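Local atomic coordinates of enoyl-CoA hydratase (Mycobacterium thermoresistibile, PDB entry 3T3W), a protein that probably hydrates the double bond of trans-2-enoyl-CoA thioesters to 3-hydroxyacyl-CoA, as enoyl-CoA hydratases of the crotonase family do in lipid metabolism. Residues I22-S27 with W56-E61; P117-A122 with F223-A228. All blocks are in the same frame, centred on the assembly; numbering follows the deposited sequence. Where two conformers were deposited one is given.

Interaction 1: I22-S27 with W56-E61; sequences IDYDVS and WTRAAE
The aromatic ring of Tyr24 lies under the side chain of Arg58, which runs back over one face of it in a cation-pi contact. This joins the outermost strand of the crotonase-fold sheet, 22-27, to residues 56-61 of helix 46-61, which packs against that sheet. Arg58 CZ sits 4.3 Å from the centroid of the Tyr24 ring and 11° off the ring normal, so the charged group is almost centred. The two groups are not stacked flat: their planes stand 81° apart, and the guanidinium turns an edge down onto the phenol. Its NH1 reaches in over the root of the ring, 3.5 Å from Tyr24 CG, while Arg58 NE lies 3.7 Å from Tyr24 CE2. The chain is bent at chi2 and chi3, which folds it back along the ring, and the two side chains pass each other in opposite directions. The aliphatic part helps too, with Arg58 CG 3.8 Å from Tyr24 CZ.

With CG anti to the backbone N (chi1 -179°), the Tyr24 ring extends toward the helix. Ala55 of the same helix also touches it, and Ala59 packs on Ala31 and Ile68 of the sheet. On the strand side, Asp23 and Asp25 pair through their backbones with Thr34 and Thr32 of the neighbouring antiparallel strand. At the far end of the tyrosine, OH comes within 3.3 Å of Ala59 N, but the angle is too poor for a hydrogen bond, and the methyl carbon Ala59 CB lies 3.8 Å from the same oxygen.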
ATOM      1  N   ILE F  22      26.551  23.642  17.188  1.00 12.63           N
ATOM      2  CA  ILE F  22      26.891  22.277  16.700  1.00 12.80           C
ATOM      3  C   ILE F  22      28.412  22.150  16.616  1.00 14.31           C
ATOM      4  O   ILE F  22      29.073  23.018  16.008  1.00 15.54           O
ATOM      5  CB  ILE F  22      26.299  22.004  15.297  1.00 12.23           C
ATOM      6  CG1 ILE F  22      24.769  22.117  15.309  1.00 12.25           C
ATOM      7  CG2 ILE F  22      26.747  20.607  14.773  1.00 12.78           C
ATOM      8  CD1 ILE F  22      24.054  21.155  16.271  1.00 11.91           C
ATOM      9  N   ASP F  23      28.981  21.106  17.225  1.00 14.53           N
ATOM     10  CA  ASP F  23      30.382  20.762  17.031  0.50 15.38           C
ATOM     11  C   ASP F  23      30.467  19.664  15.979  1.00 14.88           C
ATOM     12  O   ASP F  23      29.594  18.819  15.906  1.00 13.97           O
ATOM     13  CB  ASP F  23      31.008  20.297  18.346  0.50 16.50           C
ATOM     14  CG  ASP F  23      31.416  21.439  19.216  0.50 18.49           C
ATOM     15  OD1 ASP F  23      31.991  22.408  18.677  0.50 21.06           O
ATOM     16  OD2 ASP F  23      31.176  21.374  20.441  0.50 20.52           O
ATOM     17  N   TYR F  24      31.509  19.694  15.160  1.00 14.46           N
ATOM     18  CA  TYR F  24      31.650  18.760  14.049  1.00 14.49           C
ATOM     19  C   TYR F  24      33.093  18.322  13.965  1.00 15.67           C
ATOM     20  O   TYR F  24      34.000  19.164  13.908  1.00 15.68           O
ATOM     21  CB  TYR F  24      31.234  19.438  12.755  1.00 15.14           C
ATOM     22  CG  TYR F  24      31.310  18.600  11.522  1.00 14.77           C
ATOM     23  CD1 TYR F  24      30.276  17.775  11.161  1.00 14.39           C
ATOM     24  CD2 TYR F  24      32.405  18.667  10.673  1.00 15.37           C
ATOM     25  CE1 TYR F  24      30.328  17.023  10.001  1.00 14.55           C
ATOM     26  CE2 TYR F  24      32.474  17.915   9.514  1.00 15.61           C
ATOM     27  CZ  TYR F  24      31.428  17.096   9.173  1.00 15.29           C
ATOM     28  OH  TYR F  24      31.536  16.313   8.043  1.00 14.97           O
ATOM     29  N   ASP F  25      33.324  17.015  13.930  1.00 15.64           N
ATOM     30  CA  ASP F  25      34.708  16.463  13.882  1.00 17.62           C
ATOM     31  C   ASP F  25      34.702  15.323  12.883  1.00 16.81           C
ATOM     32  O   ASP F  25      33.787  14.504  12.915  1.00 15.09           O
ATOM     33  CB  ASP F  25      35.122  15.860  15.245  1.00 19.55           C
ATOM     34  CG  ASP F  25      36.421  15.016  15.170  1.00 22.26           C
ATOM     35  OD1 ASP F  25      37.457  15.692  15.145  1.00 23.45           O
ATOM     36  OD2 ASP F  25      36.434  13.719  15.096  1.00 22.34           O
ATOM     37  N   VAL F  26      35.721  15.246  12.029  1.00 17.33           N
ATOM     38  CA  VAL F  26      35.915  14.081  11.191  1.00 17.59           C
ATOM     39  C   VAL F  26      37.263  13.459  11.544  1.00 18.07           C
ATOM     40  O   VAL F  26      38.308  14.117  11.472  1.00 17.06           O
ATOM     41  CB  VAL F  26      35.892  14.433   9.694  1.00 17.74           C
ATOM     42  CG1 VAL F  26      36.300  13.229   8.814  1.00 18.05           C
ATOM     43  CG2 VAL F  26      34.539  14.980   9.308  1.00 18.32           C
ATOM     44  N   SER F  27      37.234  12.198  11.918  1.00 18.11           N
ATOM     45  CA  SER F  27      38.463  11.422  12.070  1.00 18.81           C
ATOM     46  C   SER F  27      38.189   9.939  11.927  1.00 18.25           C
ATOM     47  O   SER F  27      37.102   9.476  12.270  1.00 16.13           O
ATOM     48  CB  SER F  27      39.146  11.720  13.398  1.00 20.75           C
ATOM     49  OG  SER F  27      38.268  11.500  14.460  1.00 23.04           O
ATOM     50  N   TRP F  56      24.907  17.540   8.773  1.00  9.78           N
ATOM     51  CA  TRP F  56      24.543  16.306   8.078  1.00  9.83           C
ATOM     52  C   TRP F  56      24.946  16.357   6.618  1.00 10.77           C
ATOM     53  O   TRP F  56      25.478  15.392   6.073  1.00 10.86           O
ATOM     54  CB  TRP F  56      23.047  16.082   8.159  1.00  9.49           C
ATOM     55  CG  TRP F  56      22.578  15.391   9.406  1.00  9.37           C
ATOM     56  CD1 TRP F  56      22.121  15.952  10.582  1.00  9.71           C
ATOM     57  CD2 TRP F  56      22.416  13.934   9.577  1.00  9.54           C
ATOM     58  NE1 TRP F  56      21.724  14.970  11.465  1.00  9.66           N
ATOM     59  CE2 TRP F  56      21.872  13.730  10.897  1.00  9.35           C
ATOM     60  CE3 TRP F  56      22.679  12.835   8.775  1.00  9.48           C
ATOM     61  CZ2 TRP F  56      21.597  12.458  11.391  1.00  9.60           C
ATOM     62  CZ3 TRP F  56      22.392  11.558   9.260  1.00  9.40           C
ATOM     63  CH2 TRP F  56      21.873  11.367  10.544  1.00  9.23           C
ATOM     64  N   THR F  57      24.712  17.488   5.985  1.00 11.17           N
ATOM     65  CA  THR F  57      25.094  17.667   4.577  1.00 12.23           C
ATOM     66  C   THR F  57      26.602  17.585   4.398  1.00 12.87           C
ATOM     67  O   THR F  57      27.112  16.898   3.487  1.00 12.84           O
ATOM     68  CB  THR F  57      24.522  18.985   4.032  1.00 12.48           C
ATOM     69  OG1 THR F  57      23.105  18.870   3.964  1.00 13.00           O
ATOM     70  CG2 THR F  57      25.130  19.287   2.628  1.00 13.74           C
ATOM     71  N   ARG F  58      27.333  18.209   5.310  1.00 13.80           N
ATOM     72  CA  ARG F  58      28.797  18.203   5.237  1.00 15.42           C
ATOM     73  C   ARG F  58      29.326  16.758   5.282  1.00 14.45           C
ATOM     74  O   ARG F  58      30.186  16.324   4.454  1.00 14.63           O
ATOM     75  CB  ARG F  58      29.363  19.028   6.401  1.00 17.90           C
ATOM     76  CG  ARG F  58      30.814  19.471   6.255  1.00 20.94           C
ATOM     77  CD  ARG F  58      31.054  20.857   6.886  1.00 23.94           C
ATOM     78  NE  ARG F  58      30.690  20.851   8.259  1.00 27.81           N
ATOM     79  CZ  ARG F  58      29.694  21.526   8.870  1.00 28.45           C
ATOM     80  NH1 ARG F  58      29.535  21.298  10.161  1.00 29.19           N
ATOM     81  NH2 ARG F  58      28.896  22.446   8.288  1.00 28.90           N
ATOM     82  N   ALA F  59      28.766  15.980   6.210  1.00 12.92           N
ATOM     83  CA  ALA F  59      29.163  14.578   6.380  1.00 12.83           C
ATOM     84  C   ALA F  59      28.771  13.712   5.182  1.00 13.00           C
ATOM     85  O   ALA F  59      29.541  12.820   4.739  1.00 14.37           O
ATOM     86  CB  ALA F  59      28.489  14.027   7.618  1.00 12.06           C
ATOM     87  N   ALA F  60      27.569  13.945   4.703  1.00 13.32           N
ATOM     88  CA  ALA F  60      27.043  13.243   3.512  1.00 14.29           C
ATOM     89  C   ALA F  60      27.935  13.461   2.297  1.00 15.76           C
ATOM     90  O   ALA F  60      28.162  12.536   1.515  1.00 16.61           O
ATOM     91  CB  ALA F  60      25.610  13.710   3.229  1.00 13.82           C
ATOM     92  N   GLU F  61      28.435  14.680   2.128  1.00 16.34           N
ATOM     93  CA  GLU F  61      29.214  15.038   0.939  1.00 19.05           C
ATOM     94  C   GLU F  61      30.700  14.758   1.058  1.00 18.99           C
ATOM     95  O   GLU F  61      31.426  14.888   0.067  1.00 20.70           O
ATOM     96  CB  GLU F  61      28.991  16.516   0.584  1.00 20.11           C
ATOM     97  CG  GLU F  61      27.553  16.776   0.196  1.00 21.89           C
ATOM     98  CD  GLU F  61      27.246  18.207  -0.196  1.00 25.14           C
ATOM     99  OE1 GLU F  61      28.068  19.120   0.032  1.00 29.64           O
ATOM    100  OE2 GLU F  61      26.145  18.408  -0.748  1.00 28.66           O
TER

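Interaction 2: P117-A122 with F223-A228; sequences PKPSIA and FALRQA
Leu225 and Arg226 meet Pro119 and Pro117 where helix 222-239 passes the loop that leads into strand 120-124, a parallel strand inside the crotonase-fold sheet. Following the segment from Phe223, that residue turns to a third subunit, where its ring meets Tyr99 of that chain edge-to-face, and Ala224 packs on Asp158 of a second subunit.

Leu225 is the first residue to reach the loop. Its CG is anti to the carbonyl carbon (chi1 -65°), and the side chain crosses the Pro119 ring at about a right angle. The ring corner Pro119 CG lies 3.8 Å from Leu225 CB and 3.9 Å from Leu225 CD1, an apolar contact that Ile217 of helix 206-217 and Phe181 of the second subunit extend on both residues.

Arg226 comes next, extended from CG to NE, and runs side by side with Pro117, both pointing the same way. Pro117 CB sits over one face of the guanidinium, 3.5 Å above its plane and offset toward the rim. The flat group is also held by Arg226 NH1, hydrogen-bonded to Ser103 OG of the third subunit, so the proline backs a charged group that reaches across the subunit interface. Gln227 follows, its NE2 bonded to Thr254 OG1 of the second subunit. The helix thus has one side on the loop of its own chain and other residues in the contacts that build the hexamer. The nearest CA atoms across the two segments are those of Pro117 and Arg226, 5.1 Å apart, and the nearest side-chain atoms there are Pro117 CB and Arg226 NE, at 3.6 Å.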
ATOM      1  N   PRO F 117      22.894   8.604   2.460  1.00 11.59           N
ATOM      2  CA  PRO F 117      23.253   7.236   2.059  1.00 11.81           C
ATOM      3  C   PRO F 117      24.519   6.688   2.704  1.00 11.51           C
ATOM      4  O   PRO F 117      25.338   6.071   2.023  1.00 12.64           O
ATOM      5  CB  PRO F 117      23.392   7.369   0.545  1.00 12.40           C
ATOM      6  CG  PRO F 117      23.930   8.745   0.377  1.00 13.45           C
ATOM      7  CD  PRO F 117      23.149   9.563   1.369  1.00 12.10           C
ATOM      8  N   LYS F 118      24.692   6.954   3.998  1.00 11.18           N
ATOM      9  CA  LYS F 118      25.785   6.436   4.819  1.00 10.83           C
ATOM     10  C   LYS F 118      25.156   6.019   6.150  1.00 10.07           C
ATOM     11  O   LYS F 118      24.155   6.604   6.568  1.00  9.20           O
ATOM     12  CB  LYS F 118      26.809   7.537   5.106  1.00 11.58           C
ATOM     13  CG  LYS F 118      27.439   8.130   3.867  1.00 12.11           C
ATOM     14  CD  LYS F 118      28.522   9.129   4.210  1.00 12.20           C
ATOM     15  CE  LYS F 118      29.097   9.683   2.920  1.00 12.57           C
ATOM     16  NZ  LYS F 118      30.201  10.670   3.135  1.00 12.21           N
ATOM     17  N   PRO F 119      25.742   5.015   6.851  1.00  9.46           N
ATOM     18  CA  PRO F 119      25.222   4.635   8.150  1.00  9.20           C
ATOM     19  C   PRO F 119      25.320   5.754   9.160  1.00  9.20           C
ATOM     20  O   PRO F 119      26.316   6.484   9.149  1.00  9.14           O
ATOM     21  CB  PRO F 119      26.117   3.474   8.569  1.00  9.43           C
ATOM     22  CG  PRO F 119      26.538   2.865   7.262  1.00  9.78           C
ATOM     23  CD  PRO F 119      26.758   4.077   6.377  1.00  9.53           C
ATOM     24  N   SER F 120      24.296   5.884  10.007  1.00  8.73           N
ATOM     25  CA  SER F 120      24.289   6.866  11.086  1.00  8.62           C
ATOM     26  C   SER F 120      23.859   6.233  12.388  1.00  8.46           C
ATOM     27  O   SER F 120      23.006   5.328  12.436  1.00  8.43           O
ATOM     28  CB  SER F 120      23.383   8.040  10.764  1.00  8.56           C
ATOM     29  OG  SER F 120      22.032   7.589  10.529  1.00  8.56           O
ATOM     30  N   ILE F 121      24.444   6.728  13.459  1.00  8.63           N
ATOM     31  CA  ILE F 121      24.197   6.196  14.783  1.00  8.71           C
ATOM     32  C   ILE F 121      23.934   7.349  15.734  1.00  8.63           C
ATOM     33  O   ILE F 121      24.742   8.282  15.804  1.00  8.74           O
ATOM     34  CB  ILE F 121      25.437   5.419  15.310  1.00  9.70           C
ATOM     35  CG1 ILE F 121      25.907   4.340  14.320  1.00 10.12           C
ATOM     36  CG2 ILE F 121      25.124   4.820  16.680  1.00  9.90           C
ATOM     37  CD1 ILE F 121      27.285   3.705  14.620  1.00 10.98           C
ATOM     38  N   ALA F 122      22.811   7.323  16.451  1.00  8.01           N
ATOM     39  CA  ALA F 122      22.557   8.283  17.541  1.00  8.29           C
ATOM     40  C   ALA F 122      22.976   7.697  18.888  1.00  8.75           C
ATOM     41  O   ALA F 122      22.650   6.534  19.179  1.00  9.14           O
ATOM     42  CB  ALA F 122      21.070   8.679  17.587  1.00  8.24           C
ATOM     43  N   PHE F 223      29.602   1.301  -0.819  1.00 14.03           N
ATOM     44  CA  PHE F 223      28.405   1.068  -1.635  1.00 14.26           C
ATOM     45  C   PHE F 223      27.554  -0.060  -1.039  1.00 13.48           C
ATOM     46  O   PHE F 223      26.339  -0.028  -1.200  1.00 12.94           O
ATOM     47  CB  PHE F 223      28.715   0.792  -3.117  1.00 15.91           C
ATOM     48  CG  PHE F 223      27.490   0.868  -4.032  1.00 16.19           C
ATOM     49  CD1 PHE F 223      26.733   2.054  -4.132  1.00 16.94           C
ATOM     50  CD2 PHE F 223      27.103  -0.226  -4.796  1.00 16.86           C
ATOM     51  CE1 PHE F 223      25.599   2.123  -4.975  1.00 17.29           C
ATOM     52  CE2 PHE F 223      25.993  -0.169  -5.638  1.00 17.21           C
ATOM     53  CZ  PHE F 223      25.250   0.999  -5.727  1.00 17.23           C
ATOM     54  N   ALA F 224      28.195  -1.057  -0.439  1.00 13.00           N
ATOM     55  CA  ALA F 224      27.479  -2.168   0.219  1.00 13.39           C
ATOM     56  C   ALA F 224      26.699  -1.637   1.415  1.00 12.08           C
ATOM     57  O   ALA F 224      25.588  -2.059   1.665  1.00 12.35           O
ATOM     58  CB  ALA F 224      28.468  -3.214   0.694  1.00 14.51           C
ATOM     59  N   LEU F 225      27.309  -0.739   2.188  1.00 11.89           N
ATOM     60  CA  LEU F 225      26.593  -0.046   3.302  1.00 11.19           C
ATOM     61  C   LEU F 225      25.416   0.761   2.805  1.00 11.10           C
ATOM     62  O   LEU F 225      24.337   0.718   3.392  1.00 10.35           O
ATOM     63  CB  LEU F 225      27.524   0.882   4.146  1.00 10.63           C
ATOM     64  CG  LEU F 225      28.646   0.180   4.928  1.00 10.75           C
ATOM     65  CD1 LEU F 225      29.643   1.217   5.472  1.00 10.49           C
ATOM     66  CD2 LEU F 225      28.093  -0.697   6.046  1.00 10.58           C
ATOM     67  N   ARG F 226      25.641   1.530   1.741  1.00 11.20           N
ATOM     68  CA  ARG F 226      24.571   2.343   1.151  1.00 11.14           C
ATOM     69  C   ARG F 226      23.392   1.419   0.750  1.00 11.24           C
ATOM     70  O   ARG F 226      22.239   1.729   1.027  1.00 10.61           O
ATOM     71  CB  ARG F 226      25.075   3.070  -0.114  1.00 12.25           C
ATOM     72  CG  ARG F 226      23.977   3.868  -0.814  1.00 13.27           C
ATOM     73  CD  ARG F 226      24.489   4.675  -2.033  1.00 16.10           C
ATOM     74  NE  ARG F 226      23.400   5.555  -2.510  1.00 17.39           N
ATOM     75  CZ  ARG F 226      23.560   6.744  -3.076  1.00 18.96           C
ATOM     76  NH1 ARG F 226      22.480   7.436  -3.428  1.00 20.42           N
ATOM     77  NH2 ARG F 226      24.775   7.241  -3.309  1.00 20.63           N
ATOM     78  N   GLN F 227      23.700   0.320   0.079  1.00 10.97           N
ATOM     79  CA  GLN F 227      22.604  -0.493  -0.440  1.00 10.90           C
ATOM     80  C   GLN F 227      21.961  -1.393   0.634  1.00  9.68           C
ATOM     81  O   GLN F 227      20.765  -1.664   0.526  1.00  9.02           O
ATOM     82  CB  GLN F 227      22.988  -1.238  -1.693  1.00 12.31           C
ATOM     83  CG  GLN F 227      23.320  -0.319  -2.915  1.00 12.95           C
ATOM     84  CD  GLN F 227      22.201   0.627  -3.344  1.00 13.57           C
ATOM     85  OE1 GLN F 227      21.946   1.639  -2.710  1.00 15.04           O
ATOM     86  NE2 GLN F 227      21.491   0.255  -4.408  1.00 14.62           N
ATOM     87  N   ALA F 228      22.693  -1.755   1.694  1.00  8.97           N
ATOM     88  CA  ALA F 228      22.069  -2.395   2.874  1.00  8.96           C
ATOM     89  C   ALA F 228      21.082  -1.424   3.506  1.00  8.48           C
ATOM     90  O   ALA F 228      19.952  -1.791   3.858  1.00  8.29           O
ATOM     91  CB  ALA F 228      23.104  -2.825   3.936  1.00  8.84           C
TER

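Interaction 1 and interaction 2 have centres about 15 Å apart and both reach the same six-stranded sheet, the first at its outer strand 22-27 and the second at the entry to strand 120-124. Lys118 connects them: its NZ lies 2.8 Å from Ala59 O, a probable hydrogen bond to the backbone of helix 46-61. A second, apolar touch joins Trp56 CH2 to Ser120 CB at 3.7 Å. Interaction 1 touches no other chain, whereas interaction 2 abuts two. Neither includes a ligand of the zinc ion, which is held by Glu102, Glu163, His252 and His256; Ser103 of the third subunit, partner of Arg226, directly follows the metal-binding Glu102 in sequence.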